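Beta-ketoacyl-[acyl-carrier-protein] synthase FabY (PDB 4CW4) catalyses the condensation of acetyl-CoA with malonyl-ACP to beta-acetoacetyl-ACP, the primer that starts bacterial fatty acid synthesis. Local coordinates at residues Q41-Q44 / E45-G49; E75-E78 / R79-E83; S252-Q255 / L256-F260; A285-T288 / F289-L293. One frame throughout, in Å; residues are numbered along the deposited sequence. Where two conformers were deposited one is given.

Contact 1 of 4, residues Q41-Q44 / E45-G49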
# COMPACT_ATOMS: atom_id res chain seq x y z
N GLN A 41 -41.07 10.02 -5.69
CA GLN A 41 -40.30 11.03 -6.41
C GLN A 41 -38.81 10.68 -6.30
O GLN A 41 -38.08 10.75 -7.28
CB GLN A 41 -40.55 12.44 -5.89
CG GLN A 41 -39.91 13.50 -6.77
CD GLN A 41 -38.46 13.79 -6.40
OE1 GLN A 41 -38.00 13.42 -5.33
NE2 GLN A 41 -37.75 14.46 -7.29
N ALA A 42 -38.38 10.31 -5.10
CA ALA A 42 -36.97 9.95 -4.88
C ALA A 42 -36.58 8.69 -5.63
O ALA A 42 -35.50 8.63 -6.21
CB ALA A 42 -36.69 9.77 -3.41
N ARG A 43 -37.48 7.71 -5.63
CA ARG A 43 -37.24 6.46 -6.35
C ARG A 43 -37.18 6.70 -7.85
O ARG A 43 -36.26 6.23 -8.51
CB ARG A 43 -38.33 5.42 -6.02
CG ARG A 43 -38.35 4.23 -6.99
CD ARG A 43 -39.16 3.04 -6.48
NE ARG A 43 -40.54 3.44 -6.28
CZ ARG A 43 -41.11 3.64 -5.09
NH1 ARG A 43 -40.45 3.43 -3.95
NH2 ARG A 43 -42.37 4.04 -5.03
N GLN A 44 -38.13 7.46 -8.38
CA GLN A 44 -38.19 7.66 -9.82
C GLN A 44 -37.02 8.50 -10.30
O GLN A 44 -36.49 8.29 -11.39
CB GLN A 44 -39.54 8.27 -10.21
CG GLN A 44 -40.67 7.26 -10.06
CD GLN A 44 -42.07 7.88 -9.97
OE1 GLN A 44 -42.26 9.10 -10.07
NE2 GLN A 44 -43.05 7.03 -9.76
N GLU A 45 -36.59 9.45 -9.48
CA GLU A 45 -35.42 10.25 -9.83
C GLU A 45 -34.17 9.37 -9.91
O GLU A 45 -33.39 9.46 -10.86
CB GLU A 45 -35.19 11.34 -8.78
CG GLU A 45 -34.04 12.26 -9.15
CD GLU A 45 -33.77 13.29 -8.08
OE1 GLU A 45 -33.46 12.90 -6.92
OE2 GLU A 45 -33.86 14.49 -8.41
N THR A 46 -33.96 8.53 -8.91
CA THR A 46 -32.80 7.63 -8.93
C THR A 46 -32.86 6.65 -10.09
O THR A 46 -31.85 6.43 -10.74
CB THR A 46 -32.67 6.90 -7.60
OG1 THR A 46 -32.34 7.86 -6.58
CG2 THR A 46 -31.59 5.84 -7.65
N LEU A 47 -34.02 6.06 -10.33
CA LEU A 47 -34.21 5.17 -11.48
C LEU A 47 -33.94 5.86 -12.82
O LEU A 47 -33.29 5.28 -13.69
CB LEU A 47 -35.60 4.52 -11.48
CG LEU A 47 -35.90 3.51 -10.37
CD1 LEU A 47 -37.34 2.99 -10.48
CD2 LEU A 47 -34.92 2.36 -10.35
N ALA A 48 -34.43 7.08 -12.98
CA ALA A 48 -34.13 7.82 -14.19
C ALA A 48 -32.62 8.02 -14.36
O ALA A 48 -32.07 7.84 -15.44
CB ALA A 48 -34.84 9.16 -14.17
N GLY A 49 -31.94 8.38 -13.28
CA GLY A 49 -30.49 8.54 -13.33
C GLY A 49 -29.74 7.27 -13.69
O GLY A 49 -28.81 7.29 -14.49
O HOH W 1 -35.21 13.25 -4.71

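Contact 2 of 4, residues E75-E78 / R79-E83. With SO4 (sulfate ion), chain B.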
# COMPACT_ATOMS: atom_id res chain seq x y z
N GLU A 75 -41.95 8.65 -14.12
CA GLU A 75 -42.96 7.64 -13.79
C GLU A 75 -43.01 6.55 -14.87
O GLU A 75 -43.17 5.36 -14.57
CB GLU A 75 -44.36 8.26 -13.68
CG GLU A 75 -44.49 9.39 -12.68
CD GLU A 75 -44.45 10.77 -13.32
OE1 GLU A 75 -43.37 11.17 -13.82
OE2 GLU A 75 -45.49 11.45 -13.32
N ASP A 76 -42.92 6.98 -16.13
CA ASP A 76 -42.91 6.04 -17.24
C ASP A 76 -41.65 5.19 -17.21
O ASP A 76 -41.67 4.03 -17.54
CB ASP A 76 -43.00 6.78 -18.58
CG ASP A 76 -44.27 7.62 -18.71
OD1 ASP A 76 -45.33 7.27 -18.14
OD2 ASP A 76 -44.19 8.65 -19.41
N ILE A 77 -40.53 5.79 -16.79
CA ILE A 77 -39.27 5.06 -16.74
C ILE A 77 -39.35 3.95 -15.71
O ILE A 77 -38.88 2.85 -15.96
CB ILE A 77 -38.08 5.99 -16.46
CG1 ILE A 77 -37.81 6.82 -17.72
CG2 ILE A 77 -36.83 5.18 -16.04
CD1 ILE A 77 -36.73 7.87 -17.56
N GLU A 78 -39.94 4.22 -14.56
CA GLU A 78 -40.07 3.20 -13.54
C GLU A 78 -40.92 2.04 -14.05
O GLU A 78 -40.54 0.89 -13.91
CB GLU A 78 -40.68 3.76 -12.27
CG GLU A 78 -40.92 2.71 -11.20
CD GLU A 78 -41.58 3.28 -9.97
OE1 GLU A 78 -42.47 4.15 -10.09
OE2 GLU A 78 -41.24 2.84 -8.88
N ARG A 79 -42.07 2.34 -14.65
CA ARG A 79 -42.91 1.29 -15.21
C ARG A 79 -42.15 0.46 -16.24
O ARG A 79 -42.16 -0.77 -16.19
CB ARG A 79 -44.15 1.93 -15.86
CG ARG A 79 -44.86 1.05 -16.87
CD ARG A 79 -45.79 1.87 -17.72
NE ARG A 79 -45.47 1.70 -19.14
CZ ARG A 79 -44.68 2.50 -19.85
NH1 ARG A 79 -44.09 3.55 -19.29
NH2 ARG A 79 -44.47 2.24 -21.14
N ARG A 80 -41.50 1.14 -17.17
CA ARG A 80 -40.92 0.50 -18.34
C ARG A 80 -39.57 -0.18 -18.09
O ARG A 80 -39.29 -1.22 -18.69
CB ARG A 80 -40.76 1.55 -19.43
CG ARG A 80 -40.43 1.02 -20.80
CD ARG A 80 -40.78 2.07 -21.84
NE ARG A 80 -40.33 1.70 -23.18
CZ ARG A 80 -40.87 2.18 -24.30
NH1 ARG A 80 -41.88 3.03 -24.25
NH2 ARG A 80 -40.39 1.79 -25.47
N TYR A 81 -38.76 0.40 -17.21
CA TYR A 81 -37.37 -0.04 -17.08
C TYR A 81 -36.97 -0.57 -15.70
O TYR A 81 -35.88 -1.09 -15.56
CB TYR A 81 -36.40 1.11 -17.44
CG TYR A 81 -36.57 1.64 -18.84
CD1 TYR A 81 -35.92 1.05 -19.91
CD2 TYR A 81 -37.37 2.75 -19.09
CE1 TYR A 81 -36.08 1.54 -21.21
CE2 TYR A 81 -37.53 3.24 -20.36
CZ TYR A 81 -36.89 2.63 -21.42
OH TYR A 81 -37.05 3.13 -22.69
N ALA A 82 -37.83 -0.45 -14.68
CA ALA A 82 -37.39 -0.83 -13.33
C ALA A 82 -36.88 -2.27 -13.27
O ALA A 82 -35.84 -2.54 -12.67
CB ALA A 82 -38.47 -0.63 -12.31
N GLU A 83 -37.59 -3.20 -13.89
CA GLU A 83 -37.17 -4.59 -13.85
C GLU A 83 -35.76 -4.76 -14.43
O GLU A 83 -34.92 -5.43 -13.85
CB GLU A 83 -38.19 -5.46 -14.61
CG GLU A 83 -37.87 -6.95 -14.56
CD GLU A 83 -38.83 -7.83 -15.37
OE1 GLU A 83 -39.85 -7.34 -15.90
OE2 GLU A 83 -38.54 -9.04 -15.47
S SO4 B . -36.98 0.19 -24.75
O1 SO4 B . -37.81 -0.06 -25.94
O2 SO4 B . -36.38 1.52 -24.86
O3 SO4 B . -37.82 0.12 -23.55
O4 SO4 B . -35.92 -0.81 -24.69

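Contact 3 of 4, residues S252-Q255 / L256-F260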
# COMPACT_ATOMS: atom_id res chain seq x y z
N SER A 252 5.05 -3.15 -21.58
CA SER A 252 4.92 -1.77 -22.06
C SER A 252 5.56 -0.82 -21.07
O SER A 252 5.84 -1.19 -19.93
CB SER A 252 3.46 -1.40 -22.23
OG SER A 252 2.92 -0.98 -20.99
N ALA A 253 5.78 0.42 -21.51
CA ALA A 253 6.39 1.46 -20.70
C ALA A 253 5.49 1.94 -19.56
O ALA A 253 5.96 2.63 -18.66
CB ALA A 253 6.78 2.65 -21.58
N LYS A 254 4.20 1.58 -19.59
CA LYS A 254 3.25 2.11 -18.61
C LYS A 254 2.70 1.06 -17.62
O LYS A 254 2.12 1.41 -16.60
CB LYS A 254 2.09 2.80 -19.32
CG LYS A 254 2.44 4.15 -19.93
CD LYS A 254 1.26 4.71 -20.70
CE LYS A 254 1.54 6.08 -21.31
NZ LYS A 254 0.38 6.53 -22.14
N GLN A 255 2.89 -0.23 -17.91
CA GLN A 255 2.27 -1.27 -17.08
C GLN A 255 2.79 -1.24 -15.65
O GLN A 255 2.02 -1.38 -14.70
CB GLN A 255 2.47 -2.64 -17.74
CG GLN A 255 1.43 -2.89 -18.82
CD GLN A 255 1.89 -3.81 -19.92
OE1 GLN A 255 3.01 -4.32 -19.91
NE2 GLN A 255 1.03 -4.00 -20.89
N LEU A 256 4.10 -1.05 -15.47
CA LEU A 256 4.66 -1.02 -14.13
C LEU A 256 4.17 0.24 -13.36
O LEU A 256 3.55 0.11 -12.31
CB LEU A 256 6.20 -1.15 -14.13
CG LEU A 256 6.84 -1.20 -12.73
CD1 LEU A 256 8.08 -2.11 -12.64
CD2 LEU A 256 7.24 0.18 -12.33
N PRO A 257 4.43 1.46 -13.89
CA PRO A 257 4.05 2.61 -13.05
C PRO A 257 2.54 2.69 -12.78
O PRO A 257 2.17 3.01 -11.64
CB PRO A 257 4.58 3.82 -13.82
CG PRO A 257 4.80 3.34 -15.21
CD PRO A 257 5.16 1.89 -15.10
N LEU A 258 1.70 2.34 -13.75
CA LEU A 258 0.27 2.48 -13.54
C LEU A 258 -0.32 1.33 -12.71
O LEU A 258 -1.46 1.40 -12.27
CB LEU A 258 -0.47 2.62 -14.88
CG LEU A 258 -0.11 3.86 -15.71
CD1 LEU A 258 -1.05 3.97 -16.92
CD2 LEU A 258 -0.15 5.12 -14.88
N GLY A 259 0.47 0.30 -12.45
CA GLY A 259 0.02 -0.78 -11.60
C GLY A 259 0.16 -0.52 -10.11
O GLY A 259 -0.56 -1.14 -9.33
N PHE A 260 1.05 0.39 -9.72
CA PHE A 260 1.32 0.61 -8.29
C PHE A 260 0.05 0.92 -7.51
O PHE A 260 -0.82 1.68 -7.97
CB PHE A 260 2.28 1.77 -8.07
CG PHE A 260 3.69 1.46 -8.45
CD1 PHE A 260 4.40 0.47 -7.78
CD2 PHE A 260 4.30 2.11 -9.48
CE1 PHE A 260 5.68 0.17 -8.12
CE2 PHE A 260 5.60 1.80 -9.82
CZ PHE A 260 6.28 0.83 -9.13
O HOH W 2 6.43 -0.67 -17.31

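Contact 4 of 4, residues A285-T288 / F289-L293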
# COMPACT_ATOMS: atom_id res chain seq x y z
N ALA A 285 -5.65 -4.56 4.23
CA ALA A 285 -6.52 -5.56 3.65
C ALA A 285 -7.96 -5.02 3.52
O ALA A 285 -8.15 -3.90 3.04
CB ALA A 285 -6.45 -6.87 4.46
N CYS A 286 -8.95 -5.78 3.92
CA CYS A 286 -10.29 -5.37 3.62
C CYS A 286 -10.84 -4.29 4.61
O CYS A 286 -12.00 -3.89 4.48
CB CYS A 286 -11.14 -6.64 3.43
SG CYS A 286 -10.82 -7.48 1.80
N ALA A 287 -9.97 -3.77 5.50
CA ALA A 287 -10.26 -2.59 6.34
C ALA A 287 -9.57 -1.32 5.84
O ALA A 287 -9.59 -0.30 6.51
CB ALA A 287 -9.88 -2.86 7.76
N THR A 288 -8.99 -1.39 4.65
CA THR A 288 -8.15 -0.32 4.13
C THR A 288 -8.76 1.09 4.18
O THR A 288 -8.07 2.04 4.57
CB THR A 288 -7.69 -0.69 2.69
OG1 THR A 288 -6.65 -1.67 2.77
CG2 THR A 288 -7.17 0.51 1.92
N PHE A 289 -10.02 1.26 3.78
CA PHE A 289 -10.51 2.63 3.75
C PHE A 289 -10.46 3.27 5.13
O PHE A 289 -10.14 4.44 5.24
CB PHE A 289 -11.92 2.73 3.15
CG PHE A 289 -12.58 4.04 3.42
CD1 PHE A 289 -12.26 5.16 2.68
CD2 PHE A 289 -13.48 4.17 4.45
CE1 PHE A 289 -12.85 6.36 2.93
CE2 PHE A 289 -14.07 5.39 4.71
CZ PHE A 289 -13.75 6.48 3.95
N LEU A 290 -10.77 2.51 6.17
CA LEU A 290 -10.71 3.05 7.52
C LEU A 290 -9.27 3.40 7.91
O LEU A 290 -9.07 4.32 8.68
CB LEU A 290 -11.36 2.09 8.53
CG LEU A 290 -12.89 1.95 8.44
CD1 LEU A 290 -13.41 1.03 9.54
CD2 LEU A 290 -13.56 3.31 8.55
N TYR A 291 -8.28 2.66 7.41
CA TYR A 291 -6.90 3.03 7.64
C TYR A 291 -6.55 4.39 7.01
O TYR A 291 -5.91 5.24 7.63
CB TYR A 291 -5.95 1.95 7.12
CG TYR A 291 -5.87 0.65 7.92
CD1 TYR A 291 -6.99 0.04 8.45
CD2 TYR A 291 -4.66 0.03 8.11
CE1 TYR A 291 -6.89 -1.14 9.16
CE2 TYR A 291 -4.56 -1.16 8.81
CZ TYR A 291 -5.68 -1.73 9.34
OH TYR A 291 -5.61 -2.91 10.05
N ASN A 292 -7.02 4.61 5.78
CA ASN A 292 -6.86 5.92 5.15
C ASN A 292 -7.63 6.98 5.95
O ASN A 292 -7.17 8.11 6.11
CB ASN A 292 -7.37 5.88 3.70
CG ASN A 292 -6.37 5.29 2.73
OD1 ASN A 292 -5.15 5.37 2.92
ND2 ASN A 292 -6.89 4.73 1.65
N LEU A 293 -8.80 6.63 6.44
CA LEU A 293 -9.64 7.59 7.17
C LEU A 293 -8.98 7.96 8.50
O LEU A 293 -9.06 9.11 8.92
CB LEU A 293 -11.06 7.04 7.38
CG LEU A 293 -12.10 7.99 7.97
CD1 LEU A 293 -12.30 9.18 7.07
CD2 LEU A 293 -13.43 7.27 8.19
O HOH W 3 -12.26 -1.22 3.44

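Contact 1 of 4, residues Q41-Q44 / E45-G49
Q41, A42, R43 and Q44 each offer their carbonyl to the amide four residues on, in E45, T46, L47 and A48, an unbroken run of alpha-helical bonds of which L47 N to R43 O, at 2.9 Å and 170° at the hydrogen, is the straightest. One turn apart, Q41 and E45 run side by side with their amide and carboxylate planes 68° apart. Their ends do not bond directly, NE2 of Q41 standing 4.0 Å from OE2 of E45; instead a water donates to Q41 OE1 at 2.9 Å and to E45 OE1 at 2.8 Å. That same E45 oxygen receives a salt bridge from R31. On another flank R43 and L47 also lie alongside each other, CG of R43 meeting CD1 of L47 at 3.8 Å. The R43 chain starts with CG opposite the backbone N (chi1 165°) and bends at chi3, leaving its aliphatic part against the leucine while NE makes a salt bridge to E78. The contact thus lies within helix 40-53 and touches three other helices: helix 74-87, met by Q44 and L47; helix 28-33, which T46 reaches through H28; and helix 565-590, where E45 packs on Q587 and L590.

Contact 2 of 4, residues E75-E78 / R79-E83
D76 and R79 meet through backbone and side chain: NH1 of R79 comes to 3.0 Å from D76 O, but the angle is too poor for a hydrogen bond. The same nitrogen stands 4.1 Å from D76 OD1, with carboxylate and guanidinium planes 84° apart and the oxygen well out of the guanidinium plane, so the attraction is one of charge alone. D76 OD2 is taken up by S73 N, and D76 O by the amide of R80. Around it the helix bonds continue from R79 N to E75 O and from Y81 N to I77 O, while A82 N reaches E78 O from above the carbonyl plane. E78 turns both carboxylate oxygens to another helix, OE2 to R43 and OE1 to Q44. R80 and Y81 bind a sulfate, probably from the crystallisation liquor. R80, extended from CG to NE, gives NE to O3 at 3.0 Å (167°) and NH2 to O1 at 3.2 Å (168°), and its NH2 also makes a salt bridge to D68 OD2. Y81 OH donates to O2 at 2.8 Å, and CG of R80 lies over one face of the ring, toward its rim. R84 and the amide of E67 add further hydrogen bonds. Donors from one flank of helix 74-87 and from E67 thus converge on an anion that, with D68, would probably offset part of the charge of R80 and R84; a natural ligand is not implied.

Contact 3 of 4, residues S252-Q255 / L256-F260
P257, a proline and so without an amide hydrogen to give, sits in the first turn of helix 255-259, and its ring leans on the carbonyls that precede it: CD lies 3.4 Å from K254 O, and CG 3.7 Å from A253 O. The helix it belongs to is short and weakly bonded. L258 N makes a sound bond to K254 O (3.0 Å, 160°), but G259 N reaches Q255 O only weakly, at 3.2 Å. Beside the sound bond, K254 CB meets L258 CD1 at 4.1 Å.

The start of the helix is secured by a capping box of S252 and Q255. S252 OG accepts from K254 N at 3.2 Å and, weakly, from Q255 N; in return S252 N donates almost straight (168°) to Q255 OE1 at 2.9 Å, approaching from above the plane of the side-chain amide rather than on a lone pair. Q255 can reach back because its CG lies beside its own backbone N (chi1 -82°) and the chain then runs extended. A water links S252 O to L256 N, giving another early amide of the helix an acceptor.

Helix 255-259 and its flanking residues lie at the dimer interface: A253, L256 and P257 pack on A327, Y325 and M328 of the second subunit, and F260 on its M230. Within its own chain, Q232 NE2 donates to the carbonyls of L258 and F260, K254 packs on F187 and L258 on P189, so the short helix lies between F187, P189 and Q232 of its own chain and the partner subunit.

Contact 4 of 4, residues A285-T288 / F289-L293
A285 O, within the first segment, takes two donors from T288, the amide N at 3.1 Å and the hydroxyl OG1 at 2.7 Å. C286 follows, an active-site residue and probably the nucleophile, as in related ketosynthases; a water lies 2.9 Å from C286 O and is weakly linked to F289 N. In one of its two conformers the C286 side chain packs on H477 and L479. A287 holds the N-cap position of helix 288-301. Its O is the acceptor of two weak bonds, from L290 N and Y291 N, and its CB packs 3.7 Å from CE1 of the Y291 ring. T288 then opens regular helix bonding, with N292 N meeting T288 O at 3.0 Å and 164°. T288 OG1 lies beside the backbone N (chi1 -76°), which directs the hydroxyl back to A285 O; the same atom is hydrogen-bonded to the amide of G284. Beyond it, N292 accepts from I282 N through OD1, fastening the helix to strand 278-283. The turn that bears C286 is thus closed by T288, whose two bonds to A285 O hold the cysteine at the N terminus of a buried helix, its place in ketosynthases of the thiolase fold.

In the fold
From the N terminus the four contacts follow in series, each a local turn between adjoining segments, and none nests in or crosses another. Contact 1 on helix 40-53 and contact 2 on helix 74-87, with centres about 10 Å apart, touch directly: polar and apolar contacts at E78 tie the two helices together. The chain then reaches contact 3, about 40 Å from contact 1 by centres and on the opposite side of the chain's centre, at the subunit interface. Contact 4, centred about 24 Å from contact 3, joins strand 278-283 to helix 288-301 near the middle of the ketosynthase fold, at the active site.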